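Local coordinates for protein thiol-activated cytolysin (Desulfobulbus propionicus, PDB 6NAL) that probably forms pores in target membranes, as do the related cholesterol-dependent cytolysins, by oligomerising into rings that insert beta-hairpins, at residues T44-T49 with T360-G365; I368-S373 with R455-G460; V382-I387 with I416-N421. All coordinates share one frame; numbering follows the deposited sequence.

The three contacts follow the elongated molecule from the slender connecting region into the C-terminal beta sandwich, which in relatives makes the first contact with the membrane. Contacts 1 and 2 share strand 349-372, pairing successive lengths of it with different neighbours, their centres about 28 Å apart. Contact 3 joins the two sheets of the sandwich. Its centre is about 17 Å from that of contact 2, where I368 O makes a probable hydrogen bond to I416 N, I368 packs on V382 and L418, and L370 on I416. Contact 1 lies closer to contact 3, about 14 Å between centres, and Y45 and Y363 press on I387, G420 and N421 where the sandwich meets the connecting strands.

Contact 1. Residues T44-T49 with T360-G365; sequences TYIVMT and TERYSG
The flat guanidinium of R362 has I46 on one face: I46 CD1 comes within 3.4 Å of R362 NH1, the two side chains running alongside and pointing the same way. The methyl T44 CG2 approaches R362 NH2 obliquely. A long arginine suits this exposed place, because its methylene chain and the flat of its head can cover isoleucine while NH2 still forms a salt bridge with D41. On the face carrying the tyrosines, the Y363 ring receives Y45 O at its edge, near the ring plane, and makes a cation-pi contact with R423. Y45 CD2 and Y363 CD2 meet at 4.1 Å with the rings inclined to each other, and V47 CG2 adds a light touch at Y363 CE2. With CG anti to the backbone N (chi1 -176°), Y45 swings from the strand to lie against I387 and N421, while its hydroxyl reaches E38. Beta-branched T360 suits the extended chain: its methyl CG2 lies 3.8 Å from I46 CG2, and its OG1 faces the selenium of selenomethionine M48. Beneath the side chains, four straight backbone bonds close two hydrogen-bonded pairs: Y45 with Y363 (Y363 N to Y45 O, 2.8 Å) and V47 with E361 (E361 N to V47 O, 2.9 Å). Where segment 360-365 leaves the ladder, a water joins T44 OG1 and G365 N. The result is an antiparallel ladder, with strands at 163°, characteristic of the long, thin strand-built connecting domain of cholesterol-dependent cytolysins, here at its junction with the C-terminal sandwich.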
ATOM      1  N   THR A  44      12.181  14.025  -7.553  1.00 51.66           N
ATOM      2  CA  THR A  44      11.457  12.772  -7.421  1.00 40.51           C
ATOM      3  C   THR A  44      11.794  12.097  -6.106  1.00 42.54           C
ATOM      4  O   THR A  44      12.952  12.068  -5.671  1.00 40.72           O
ATOM      5  CB  THR A  44      11.760  11.851  -8.586  1.00 41.45           C
ATOM      6  OG1 THR A  44      11.401  12.534  -9.787  1.00 48.21           O
ATOM      7  CG2 THR A  44      10.968  10.597  -8.506  1.00 44.68           C
ATOM      8  N   TYR A  45      10.750  11.584  -5.467  1.00 41.60           N
ATOM      9  CA  TYR A  45      10.825  10.993  -4.142  1.00 38.84           C
ATOM     10  C   TYR A  45      10.614   9.500  -4.276  1.00 42.18           C
ATOM     11  O   TYR A  45       9.602   9.067  -4.847  1.00 38.71           O
ATOM     12  CB  TYR A  45       9.746  11.551  -3.234  1.00 36.32           C
ATOM     13  CG  TYR A  45       9.784  11.068  -1.779  1.00 32.14           C
ATOM     14  CD1 TYR A  45      10.960  11.109  -1.020  1.00 31.27           C
ATOM     15  CD2 TYR A  45       8.626  10.649  -1.159  1.00 31.05           C
ATOM     16  CE1 TYR A  45      10.966  10.735   0.299  1.00 27.70           C
ATOM     17  CE2 TYR A  45       8.629  10.251   0.160  1.00 29.08           C
ATOM     18  CZ  TYR A  45       9.806  10.285   0.874  1.00 33.74           C
ATOM     19  OH  TYR A  45       9.783   9.873   2.170  1.00 38.24           O
ATOM     20  N   ILE A  46      11.551   8.718  -3.752  1.00 36.88           N
ATOM     21  CA  ILE A  46      11.581   7.289  -4.034  1.00 46.17           C
ATOM     22  C   ILE A  46      11.513   6.586  -2.703  1.00 35.16           C
ATOM     23  O   ILE A  46      12.411   6.743  -1.876  1.00 47.74           O
ATOM     24  CB  ILE A  46      12.825   6.886  -4.835  1.00 42.51           C
ATOM     25  CG1 ILE A  46      12.793   7.614  -6.187  1.00 43.36           C
ATOM     26  CG2 ILE A  46      12.816   5.413  -5.035  1.00 43.16           C
ATOM     27  CD1 ILE A  46      14.094   7.704  -6.888  1.00 53.68           C
ATOM     28  N   VAL A  47      10.444   5.847  -2.468  1.00 43.18           N
ATOM     29  CA  VAL A  47      10.259   5.130  -1.215  1.00 44.06           C
ATOM     30  C   VAL A  47      10.304   3.630  -1.498  1.00 40.63           C
ATOM     31  O   VAL A  47       9.569   3.127  -2.363  1.00 41.34           O
ATOM     32  CB  VAL A  47       8.935   5.511  -0.540  1.00 37.16           C
ATOM     33  CG1 VAL A  47       8.733   4.706   0.744  1.00 44.84           C
ATOM     34  CG2 VAL A  47       8.865   6.988  -0.249  1.00 45.54           C
HETATM   35  N   MSE A  48      11.116   2.921  -0.723  1.00 43.58           N
HETATM   36  CA  MSE A  48      11.266   1.497  -0.889  1.00 45.57           C
HETATM   37  C   MSE A  48      10.850   0.812   0.392  1.00 46.51           C
HETATM   38  O   MSE A  48      11.418   1.027   1.446  1.00 44.79           O
HETATM   39  CB  MSE A  48      12.685   1.110  -1.264  1.00 50.55           C
HETATM   40  CG  MSE A  48      12.821  -0.427  -1.381  1.00 72.09           C
HETATM   41 SE   MSE A  48      14.114  -1.090  -2.668  0.47106.12          SE
HETATM   42  CE  MSE A  48      14.763  -2.568  -1.599  1.00 76.00           C
ATOM     43  N   THR A  49       9.841  -0.040   0.279  1.00 45.57           N
ATOM     44  CA  THR A  49       9.296  -0.797   1.395  1.00 46.96           C
ATOM     45  C   THR A  49       9.565  -2.291   1.165  1.00 51.41           C
ATOM     46  O   THR A  49       9.671  -2.748   0.025  1.00 47.73           O
ATOM     47  CB  THR A  49       7.798  -0.486   1.550  1.00 46.78           C
ATOM     48  OG1 THR A  49       7.313  -1.093   2.752  1.00 66.82           O
ATOM     49  CG2 THR A  49       6.981  -0.956   0.342  1.00 46.61           C
ATOM     50  N   THR A 360       9.037  -0.480  -4.533  1.00 44.49           N
ATOM     51  CA  THR A 360       9.525   0.861  -4.767  1.00 46.42           C
ATOM     52  C   THR A 360       8.376   1.653  -5.378  1.00 50.09           C
ATOM     53  O   THR A 360       7.703   1.154  -6.282  1.00 48.12           O
ATOM     54  CB  THR A 360      10.709   0.810  -5.719  1.00 47.47           C
ATOM     55  OG1 THR A 360      11.797   0.069  -5.136  1.00 52.38           O
ATOM     56  CG2 THR A 360      11.133   2.220  -6.055  1.00 48.35           C
ATOM     57  N   GLU A 361       8.104   2.844  -4.830  1.00 52.38           N
ATOM     58  CA  GLU A 361       7.183   3.811  -5.415  1.00 46.80           C
ATOM     59  C   GLU A 361       7.933   5.099  -5.696  1.00 40.97           C
ATOM     60  O   GLU A 361       8.736   5.550  -4.875  1.00 48.90           O
ATOM     61  CB  GLU A 361       5.991   4.140  -4.499  1.00 55.25           C
ATOM     62  CG  GLU A 361       5.006   2.989  -4.345  1.00 73.64           C
ATOM     63  CD  GLU A 361       3.865   3.032  -5.368  1.00 89.52           C
ATOM     64  OE1 GLU A 361       3.746   2.077  -6.194  1.00 92.78           O
ATOM     65  OE2 GLU A 361       3.083   4.016  -5.323  1.00 99.24           O
ATOM     66  N   ARG A 362       7.686   5.672  -6.858  1.00 46.81           N
ATOM     67  CA  ARG A 362       8.264   6.940  -7.261  1.00 47.21           C
ATOM     68  C   ARG A 362       7.136   7.964  -7.276  1.00 42.21           C
ATOM     69  O   ARG A 362       6.081   7.728  -7.872  1.00 45.37           O
ATOM     70  CB  ARG A 362       8.957   6.828  -8.627  1.00 44.14           C
ATOM     71  CG  ARG A 362      10.063   5.743  -8.717  1.00 57.49           C
ATOM     72  CD  ARG A 362      10.700   5.611 -10.126  1.00 51.94           C
ATOM     73  NE  ARG A 362      11.396   6.843 -10.509  1.00 49.14           N
ATOM     74  CZ  ARG A 362      12.693   7.057 -10.329  1.00 57.49           C
ATOM     75  NH1 ARG A 362      13.453   6.106  -9.790  1.00 58.45           N
ATOM     76  NH2 ARG A 362      13.235   8.223 -10.691  1.00 61.09           N
ATOM     77  N   TYR A 363       7.344   9.062  -6.572  1.00 41.26           N
ATOM     78  CA  TYR A 363       6.377  10.151  -6.464  1.00 39.17           C
ATOM     79  C   TYR A 363       7.054  11.379  -7.058  1.00 36.19           C
ATOM     80  O   TYR A 363       8.099  11.827  -6.562  1.00 37.07           O
ATOM     81  CB  TYR A 363       5.966  10.389  -5.018  1.00 41.19           C
ATOM     82  CG  TYR A 363       5.408   9.198  -4.315  1.00 48.41           C
ATOM     83  CD1 TYR A 363       4.043   8.955  -4.330  1.00 49.95           C
ATOM     84  CD2 TYR A 363       6.239   8.330  -3.601  1.00 40.03           C
ATOM     85  CE1 TYR A 363       3.495   7.883  -3.671  1.00 51.15           C
ATOM     86  CE2 TYR A 363       5.694   7.234  -2.923  1.00 44.99           C
ATOM     87  CZ  TYR A 363       4.305   7.025  -2.977  1.00 53.24           C
ATOM     88  OH  TYR A 363       3.711   5.974  -2.331  1.00 64.00           O
ATOM     89  N   SER A 364       6.525  11.857  -8.182  1.00 44.77           N
ATOM     90  CA  SER A 364       7.156  12.980  -8.863  1.00 46.57           C
ATOM     91  C   SER A 364       6.863  14.287  -8.118  1.00 41.23           C
ATOM     92  O   SER A 364       5.834  14.438  -7.452  1.00 39.23           O
ATOM     93  CB  SER A 364       6.693  13.059 -10.322  1.00 49.78           C
ATOM     94  OG  SER A 364       5.299  13.280 -10.409  1.00 61.58           O
ATOM     95  N   GLY A 365       7.806  15.215  -8.212  1.00 51.73           N
ATOM     96  CA  GLY A 365       7.613  16.554  -7.712  1.00 44.49           C
ATOM     97  C   GLY A 365       6.565  17.293  -8.542  1.00 47.14           C
ATOM     98  O   GLY A 365       5.853  16.735  -9.384  1.00 45.96           O
TER
HETATM   99  O   HOH W   1      10.468  14.937  -9.875  1.00 52.55           O

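Contact 2. Residues I368-S373 with R455-G460; sequences IRLEHS and RTVSIG
I368-S373 and R455-G460 run parallel, 13° between their directions, and five backbone hydrogen bonds zigzag from R369 N to R455 O through to S373 N and I459 O, the last almost straight at 174°. L370, H372, V457 and I459 turn to the sandwich interior. There L370 and V457 lie side by side, the methyls L370 CD2 and V457 CG2 only 3.2 Å apart, tighter than usual carbon contact, so the exact placement of these branches is doubtful. I459 lays its ethyl arm beside the imidazole, CG1 3.6 Å from H372 ND1. A chi1 of 56° sets that CG1 between the backbone N and the carbonyl carbon, turning the arm toward the histidine. H372 suits this buried spot because its NE2 is hydrogen-bonded to Y376 O, and the polar end of R455 is likewise paired with D474. The opposite face is polar: E371 OE1 crosses over T456, 3.5 Å from its methyl CG2, and stands 3.6 Å from S458 OG. Short T456 and S458 let the glutamate's carboxylate come this close to methyl and hydroxyl. Where strand 349-372 ends, a water bridges S373 OG and I459 O, giving that carbonyl a second donor at 2.9 Å from the water. The chemistry is thus two-sided: a largely apolar face on which H372 NE2 and R455 NH2 have partners, and a hydroxyl- and carboxylate-bearing face that tolerates water.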
ATOM      1  N   ILE A 368       3.349  24.674  -7.895  1.00 44.76           N
ATOM      2  CA  ILE A 368       2.163  25.523  -7.747  1.00 39.15           C
ATOM      3  C   ILE A 368       2.497  26.915  -8.277  1.00 38.59           C
ATOM      4  O   ILE A 368       3.386  27.587  -7.745  1.00 38.21           O
ATOM      5  CB  ILE A 368       1.679  25.599  -6.291  1.00 34.04           C
ATOM      6  CG1 ILE A 368       1.235  24.229  -5.779  1.00 39.74           C
ATOM      7  CG2 ILE A 368       0.512  26.609  -6.156  1.00 46.22           C
ATOM      8  CD1 ILE A 368       1.223  24.144  -4.297  1.00 42.02           C
ATOM      9  N   ARG A 369       1.798  27.335  -9.336  1.00 46.54           N
ATOM     10  CA  ARG A 369       1.919  28.688  -9.879  1.00 49.71           C
ATOM     11  C   ARG A 369       0.755  29.533  -9.376  1.00 34.08           C
ATOM     12  O   ARG A 369      -0.406  29.151  -9.532  1.00 40.79           O
ATOM     13  CB  ARG A 369       1.931  28.699 -11.415  1.00 52.31           C
ATOM     14  CG  ARG A 369       3.168  28.116 -12.085  1.00 59.20           C
ATOM     15  CD  ARG A 369       3.491  28.844 -13.381  1.00 79.28           C
ATOM     16  NE  ARG A 369       4.319  28.041 -14.289  1.00 85.59           N
ATOM     17  CZ  ARG A 369       4.896  28.523 -15.388  1.00 90.48           C
ATOM     18  NH1 ARG A 369       4.742  29.807 -15.714  1.00 97.84           N
ATOM     19  NH2 ARG A 369       5.629  27.734 -16.160  1.00 99.13           N
ATOM     20  N   LEU A 370       1.058  30.670  -8.780  1.00 40.36           N
ATOM     21  CA  LEU A 370       0.043  31.633  -8.337  1.00 39.50           C
ATOM     22  C   LEU A 370       0.069  32.852  -9.248  1.00 39.40           C
ATOM     23  O   LEU A 370       1.147  33.317  -9.596  1.00 42.75           O
ATOM     24  CB  LEU A 370       0.302  32.072  -6.907  1.00 34.44           C
ATOM     25  CG  LEU A 370       0.487  30.858  -5.990  1.00 37.97           C
ATOM     26  CD1 LEU A 370       0.878  31.441  -4.627  1.00 34.68           C
ATOM     27  CD2 LEU A 370      -0.754  29.958  -5.857  1.00 36.51           C
ATOM     28  N   GLU A 371      -1.093  33.315  -9.698  1.00 32.80           N
ATOM     29  CA  GLU A 371      -1.170  34.474 -10.576  1.00 43.71           C
ATOM     30  C   GLU A 371      -2.328  35.337 -10.130  1.00 34.36           C
ATOM     31  O   GLU A 371      -3.437  34.859  -9.875  1.00 34.33           O
ATOM     32  CB  GLU A 371      -1.321  34.072 -12.038  1.00 47.86           C
ATOM     33  CG  GLU A 371      -0.516  32.787 -12.343  1.00 58.58           C
ATOM     34  CD  GLU A 371      -0.381  32.437 -13.835  1.00 76.65           C
ATOM     35  OE1 GLU A 371      -1.359  31.915 -14.419  1.00 80.98           O
ATOM     36  OE2 GLU A 371       0.725  32.643 -14.406  1.00 90.93           O
ATOM     37  N   HIS A 372      -2.018  36.598  -9.980  1.00 38.22           N
ATOM     38  CA  HIS A 372      -2.961  37.613  -9.570  1.00 37.84           C
ATOM     39  C   HIS A 372      -2.953  38.681 -10.649  1.00 41.25           C
ATOM     40  O   HIS A 372      -1.908  39.280 -10.932  1.00 41.09           O
ATOM     41  CB  HIS A 372      -2.537  38.175  -8.233  1.00 39.13           C
ATOM     42  CG  HIS A 372      -3.310  39.366  -7.779  1.00 39.06           C
ATOM     43  ND1 HIS A 372      -4.612  39.600  -8.155  1.00 34.09           N
ATOM     44  CD2 HIS A 372      -2.973  40.364  -6.927  1.00 39.72           C
ATOM     45  CE1 HIS A 372      -5.049  40.689  -7.545  1.00 36.62           C
ATOM     46  NE2 HIS A 372      -4.073  41.172  -6.792  1.00 40.05           N
ATOM     47  N   SER A 373      -4.096  38.903 -11.261  1.00 39.38           N
ATOM     48  CA  SER A 373      -4.246  40.000 -12.208  1.00 40.52           C
ATOM     49  C   SER A 373      -5.411  40.894 -11.828  1.00 38.12           C
ATOM     50  O   SER A 373      -5.762  41.786 -12.597  1.00 45.54           O
ATOM     51  CB  SER A 373      -4.479  39.476 -13.624  1.00 37.55           C
ATOM     52  OG  SER A 373      -5.755  38.839 -13.625  1.00 51.22           O
ATOM     53  N   ARG A 455      -0.013  22.883 -10.983  1.00 38.86           N
ATOM     54  CA  ARG A 455      -1.274  23.416 -10.496  1.00 40.44           C
ATOM     55  C   ARG A 455      -1.182  24.932 -10.572  1.00 35.88           C
ATOM     56  O   ARG A 455      -0.220  25.524 -10.066  1.00 43.46           O
ATOM     57  CB  ARG A 455      -1.559  22.946  -9.070  1.00 44.70           C
ATOM     58  CG  ARG A 455      -2.947  23.334  -8.611  1.00 44.86           C
ATOM     59  CD  ARG A 455      -3.298  22.835  -7.257  1.00 45.86           C
ATOM     60  NE  ARG A 455      -3.274  21.377  -7.165  1.00 47.40           N
ATOM     61  CZ  ARG A 455      -4.303  20.603  -7.455  1.00 47.46           C
ATOM     62  NH1 ARG A 455      -5.418  21.146  -7.902  1.00 57.09           N
ATOM     63  NH2 ARG A 455      -4.204  19.290  -7.329  1.00 53.69           N
ATOM     64  N   THR A 456      -2.169  25.558 -11.208  1.00 40.53           N
ATOM     65  CA  THR A 456      -2.190  27.002 -11.416  1.00 41.50           C
ATOM     66  C   THR A 456      -3.435  27.558 -10.758  1.00 38.16           C
ATOM     67  O   THR A 456      -4.527  27.037 -10.978  1.00 47.56           O
ATOM     68  CB  THR A 456      -2.212  27.349 -12.900  1.00 42.22           C
ATOM     69  OG1 THR A 456      -1.058  26.816 -13.544  1.00 48.88           O
ATOM     70  CG2 THR A 456      -2.190  28.833 -13.109  1.00 47.44           C
ATOM     71  N   VAL A 457      -3.290  28.591  -9.943  1.00 40.82           N
ATOM     72  CA  VAL A 457      -4.452  29.291  -9.409  1.00 40.23           C
ATOM     73  C   VAL A 457      -4.356  30.743  -9.834  1.00 42.34           C
ATOM     74  O   VAL A 457      -3.368  31.420  -9.525  1.00 46.45           O
ATOM     75  CB  VAL A 457      -4.594  29.151  -7.881  1.00 45.00           C
ATOM     76  CG1 VAL A 457      -4.339  27.718  -7.435  1.00 44.73           C
ATOM     77  CG2 VAL A 457      -3.710  30.051  -7.140  1.00 47.25           C
ATOM     78  N   SER A 458      -5.359  31.206 -10.581  1.00 43.29           N
ATOM     79  CA  SER A 458      -5.417  32.574 -11.086  1.00 39.44           C
ATOM     80  C   SER A 458      -6.555  33.305 -10.402  1.00 35.69           C
ATOM     81  O   SER A 458      -7.668  32.788 -10.328  1.00 42.59           O
ATOM     82  CB  SER A 458      -5.649  32.609 -12.600  1.00 47.19           C
ATOM     83  OG  SER A 458      -4.727  31.777 -13.271  1.00 52.80           O
ATOM     84  N   ILE A 459      -6.291  34.476  -9.895  1.00 34.55           N
ATOM     85  CA  ILE A 459      -7.386  35.320  -9.472  1.00 37.94           C
ATOM     86  C   ILE A 459      -7.344  36.561 -10.342  1.00 38.14           C
ATOM     87  O   ILE A 459      -6.275  37.015 -10.765  1.00 39.08           O
ATOM     88  CB  ILE A 459      -7.338  35.684  -7.973  1.00 31.42           C
ATOM     89  CG1 ILE A 459      -6.024  36.343  -7.605  1.00 32.53           C
ATOM     90  CG2 ILE A 459      -7.620  34.471  -7.128  1.00 36.37           C
ATOM     91  CD1 ILE A 459      -6.034  36.833  -6.177  1.00 36.31           C
ATOM     92  N   GLY A 460      -8.516  37.093 -10.631  1.00 36.15           N
ATOM     93  CA  GLY A 460      -8.617  38.337 -11.355  1.00 34.19           C
ATOM     94  C   GLY A 460      -9.878  39.060 -10.952  1.00 35.53           C
ATOM     95  O   GLY A 460     -10.436  38.803  -9.868  1.00 33.70           O
TER
HETATM   96  O   HOH W   2      -5.069  35.994 -13.215  1.00 49.71           O

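Contact 3. Residues V382-I387 with I416-N421; sequences VTWDEI and IPLRGN
W384 and L418 make the tight part of this contact: L418 CD2 sits over one face of the indole, 3.6 Å from the centroid of its six-membered ring and 23° off the normal, a CH-pi contact. The broad ring spans the gap between sheets whose strand axes lie 10.8 Å apart. Its chi1 of 60° places CG between the backbone N and carbonyl carbon, and E386 then fixes the ring's rotation by accepting a nearly straight hydrogen bond, W384 NE1 to E386 OE2, at 2.9 Å. Beside it I416 CG2 touches W384 CH2 at 4.0 Å, and V382 CG2 meets I416 CD1 tip to tip. The I387-N421 end is buried but polar: the backbone carbonyl N421 O accepts from I387 N at 2.9 Å, while the short asparagine side chain adds a weak ND2 bond to I387 O. The looser, partly exposed side lies at E386 and D385, where D385 turns away from 416-421 and packs on Y55 of the second subunit. Strand 382-387 runs between strands 394-408 and 422-432 in one sheet of the sandwich; facing it, 416-418 borders strand 349-372, whose I368 packs on both V382 and L418.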
ATOM      1  N   VAL A 382      -0.713  29.088   1.199  1.00 34.40           N
ATOM      2  CA  VAL A 382      -0.447  27.751   0.690  1.00 29.17           C
ATOM      3  C   VAL A 382       0.266  26.945   1.768  1.00 36.32           C
ATOM      4  O   VAL A 382       1.255  27.407   2.336  1.00 32.73           O
ATOM      5  CB  VAL A 382       0.376  27.781  -0.598  1.00 31.51           C
ATOM      6  CG1 VAL A 382       0.591  26.339  -1.057  1.00 34.06           C
ATOM      7  CG2 VAL A 382      -0.328  28.585  -1.645  1.00 35.51           C
ATOM      8  N   THR A 383      -0.272  25.764   2.085  1.00 33.29           N
ATOM      9  CA  THR A 383       0.283  24.877   3.095  1.00 37.86           C
ATOM     10  C   THR A 383       0.312  23.448   2.549  1.00 35.94           C
ATOM     11  O   THR A 383      -0.384  23.109   1.591  1.00 33.94           O
ATOM     12  CB  THR A 383      -0.523  24.941   4.409  1.00 39.76           C
ATOM     13  OG1 THR A 383      -1.801  24.341   4.192  1.00 47.48           O
ATOM     14  CG2 THR A 383      -0.675  26.424   4.906  1.00 38.99           C
ATOM     15  N   TRP A 384       1.148  22.613   3.144  1.00 32.44           N
ATOM     16  CA  TRP A 384       1.226  21.221   2.720  1.00 32.65           C
ATOM     17  C   TRP A 384       1.944  20.424   3.790  1.00 38.65           C
ATOM     18  O   TRP A 384       2.513  20.973   4.736  1.00 34.26           O
ATOM     19  CB  TRP A 384       1.946  21.049   1.377  1.00 30.14           C
ATOM     20  CG  TRP A 384       3.355  21.533   1.367  1.00 30.75           C
ATOM     21  CD1 TRP A 384       4.455  20.821   1.685  1.00 32.80           C
ATOM     22  CD2 TRP A 384       3.814  22.847   1.012  1.00 31.37           C
ATOM     23  NE1 TRP A 384       5.583  21.619   1.607  1.00 36.97           N
ATOM     24  CE2 TRP A 384       5.215  22.864   1.181  1.00 39.38           C
ATOM     25  CE3 TRP A 384       3.178  24.008   0.570  1.00 37.74           C
ATOM     26  CZ2 TRP A 384       5.987  23.998   0.925  1.00 33.48           C
ATOM     27  CZ3 TRP A 384       3.948  25.139   0.315  1.00 36.29           C
ATOM     28  CH2 TRP A 384       5.340  25.116   0.479  1.00 35.84           C
ATOM     29  N   ASP A 385       1.939  19.113   3.602  1.00 34.41           N
ATOM     30  CA  ASP A 385       2.613  18.202   4.508  1.00 36.18           C
ATOM     31  C   ASP A 385       3.797  17.584   3.790  1.00 34.44           C
ATOM     32  O   ASP A 385       3.709  17.271   2.608  1.00 36.52           O
ATOM     33  CB  ASP A 385       1.658  17.106   4.985  1.00 37.85           C
ATOM     34  CG  ASP A 385       0.735  17.561   6.120  1.00 48.82           C
ATOM     35  OD1 ASP A 385       1.088  18.537   6.862  1.00 55.31           O
ATOM     36  OD2 ASP A 385      -0.337  16.903   6.272  1.00 60.97           O
ATOM     37  N   GLU A 386       4.905  17.405   4.497  1.00 33.97           N
ATOM     38  CA  GLU A 386       6.060  16.727   3.934  1.00 33.27           C
ATOM     39  C   GLU A 386       6.327  15.414   4.663  1.00 41.16           C
ATOM     40  O   GLU A 386       6.407  15.376   5.903  1.00 37.63           O
ATOM     41  CB  GLU A 386       7.290  17.632   3.983  1.00 38.46           C
ATOM     42  CG  GLU A 386       7.302  18.696   2.889  1.00 44.61           C
ATOM     43  CD  GLU A 386       8.407  19.751   3.059  1.00 62.80           C
ATOM     44  OE1 GLU A 386       9.371  19.503   3.836  1.00 57.14           O
ATOM     45  OE2 GLU A 386       8.308  20.824   2.395  1.00 57.81           O
ATOM     46  N   ILE A 387       6.509  14.346   3.883  1.00 38.95           N
ATOM     47  CA  ILE A 387       6.643  13.001   4.411  1.00 36.50           C
ATOM     48  C   ILE A 387       8.108  12.638   4.435  1.00 37.65           C
ATOM     49  O   ILE A 387       8.855  12.936   3.506  1.00 39.67           O
ATOM     50  CB  ILE A 387       5.823  12.019   3.566  1.00 40.09           C
ATOM     51  CG1 ILE A 387       4.391  11.950   4.097  1.00 50.23           C
ATOM     52  CG2 ILE A 387       6.353  10.624   3.645  1.00 52.23           C
ATOM     53  CD1 ILE A 387       3.808  13.330   4.398  1.00 52.36           C
ATOM     54  N   ILE A 416       5.868  27.989  -6.758  1.00 41.84           N
ATOM     55  CA  ILE A 416       6.281  27.248  -5.559  1.00 43.73           C
ATOM     56  C   ILE A 416       6.708  25.825  -5.934  1.00 37.21           C
ATOM     57  O   ILE A 416       5.846  24.996  -6.198  1.00 40.23           O
ATOM     58  CB  ILE A 416       5.133  27.217  -4.534  1.00 40.17           C
ATOM     59  CG1 ILE A 416       4.730  28.636  -4.139  1.00 40.97           C
ATOM     60  CG2 ILE A 416       5.496  26.390  -3.272  1.00 40.85           C
ATOM     61  CD1 ILE A 416       3.474  28.665  -3.412  1.00 34.74           C
ATOM     62  N   PRO A 417       7.980  25.483  -6.015  1.00 41.89           N
ATOM     63  CA  PRO A 417       8.346  24.096  -6.362  1.00 46.78           C
ATOM     64  C   PRO A 417       8.298  23.161  -5.153  1.00 44.91           C
ATOM     65  O   PRO A 417       8.776  23.480  -4.064  1.00 41.52           O
ATOM     66  CB  PRO A 417       9.775  24.232  -6.908  1.00 45.60           C
ATOM     67  CG  PRO A 417      10.347  25.381  -6.038  1.00 47.71           C
ATOM     68  CD  PRO A 417       9.149  26.304  -5.669  1.00 48.12           C
ATOM     69  N   LEU A 418       7.750  21.965  -5.388  1.00 51.48           N
ATOM     70  CA  LEU A 418       7.565  20.931  -4.384  1.00 37.77           C
ATOM     71  C   LEU A 418       8.177  19.614  -4.843  1.00 38.48           C
ATOM     72  O   LEU A 418       8.020  19.210  -5.998  1.00 48.13           O
ATOM     73  CB  LEU A 418       6.071  20.748  -4.118  1.00 37.31           C
ATOM     74  CG  LEU A 418       5.440  21.941  -3.376  1.00 47.41           C
ATOM     75  CD1 LEU A 418       3.932  21.754  -3.402  1.00 46.14           C
ATOM     76  CD2 LEU A 418       5.935  22.077  -1.938  1.00 43.47           C
ATOM     77  N   ARG A 419       8.812  18.922  -3.911  1.00 38.83           N
ATOM     78  CA  ARG A 419       9.313  17.591  -4.168  1.00 38.27           C
ATOM     79  C   ARG A 419       8.222  16.571  -3.922  1.00 34.25           C
ATOM     80  O   ARG A 419       7.178  16.863  -3.371  1.00 37.61           O
ATOM     81  CB  ARG A 419      10.529  17.320  -3.311  1.00 42.91           C
ATOM     82  CG  ARG A 419      11.598  18.361  -3.561  1.00 50.38           C
ATOM     83  CD  ARG A 419      12.959  17.927  -3.065  1.00 46.53           C
ATOM     84  NE  ARG A 419      12.970  17.847  -1.610  1.00 49.38           N
ATOM     85  CZ  ARG A 419      13.951  17.279  -0.916  1.00 52.43           C
ATOM     86  NH1 ARG A 419      14.986  16.760  -1.570  1.00 47.30           N
ATOM     87  NH2 ARG A 419      13.900  17.233   0.411  1.00 44.76           N
ATOM     88  N   GLY A 420       8.476  15.350  -4.377  1.00 43.94           N
ATOM     89  CA  GLY A 420       7.498  14.277  -4.362  1.00 38.13           C
ATOM     90  C   GLY A 420       7.085  13.811  -2.978  1.00 37.72           C
ATOM     91  O   GLY A 420       6.104  13.068  -2.860  1.00 33.66           O
ATOM     92  N   ASN A 421       7.796  14.218  -1.934  1.00 34.37           N
ATOM     93  CA  ASN A 421       7.343  13.936  -0.585  1.00 32.17           C
ATOM     94  C   ASN A 421       6.266  14.901  -0.072  1.00 35.59           C
ATOM     95  O   ASN A 421       5.795  14.729   1.053  1.00 35.58           O
ATOM     96  CB  ASN A 421       8.553  13.917   0.350  1.00 39.64           C
ATOM     97  CG  ASN A 421       9.252  15.249   0.429  1.00 41.98           C
ATOM     98  OD1 ASN A 421       9.304  16.014  -0.540  1.00 42.55           O
ATOM     99  ND2 ASN A 421       9.819  15.529   1.594  1.00 39.73           N
TER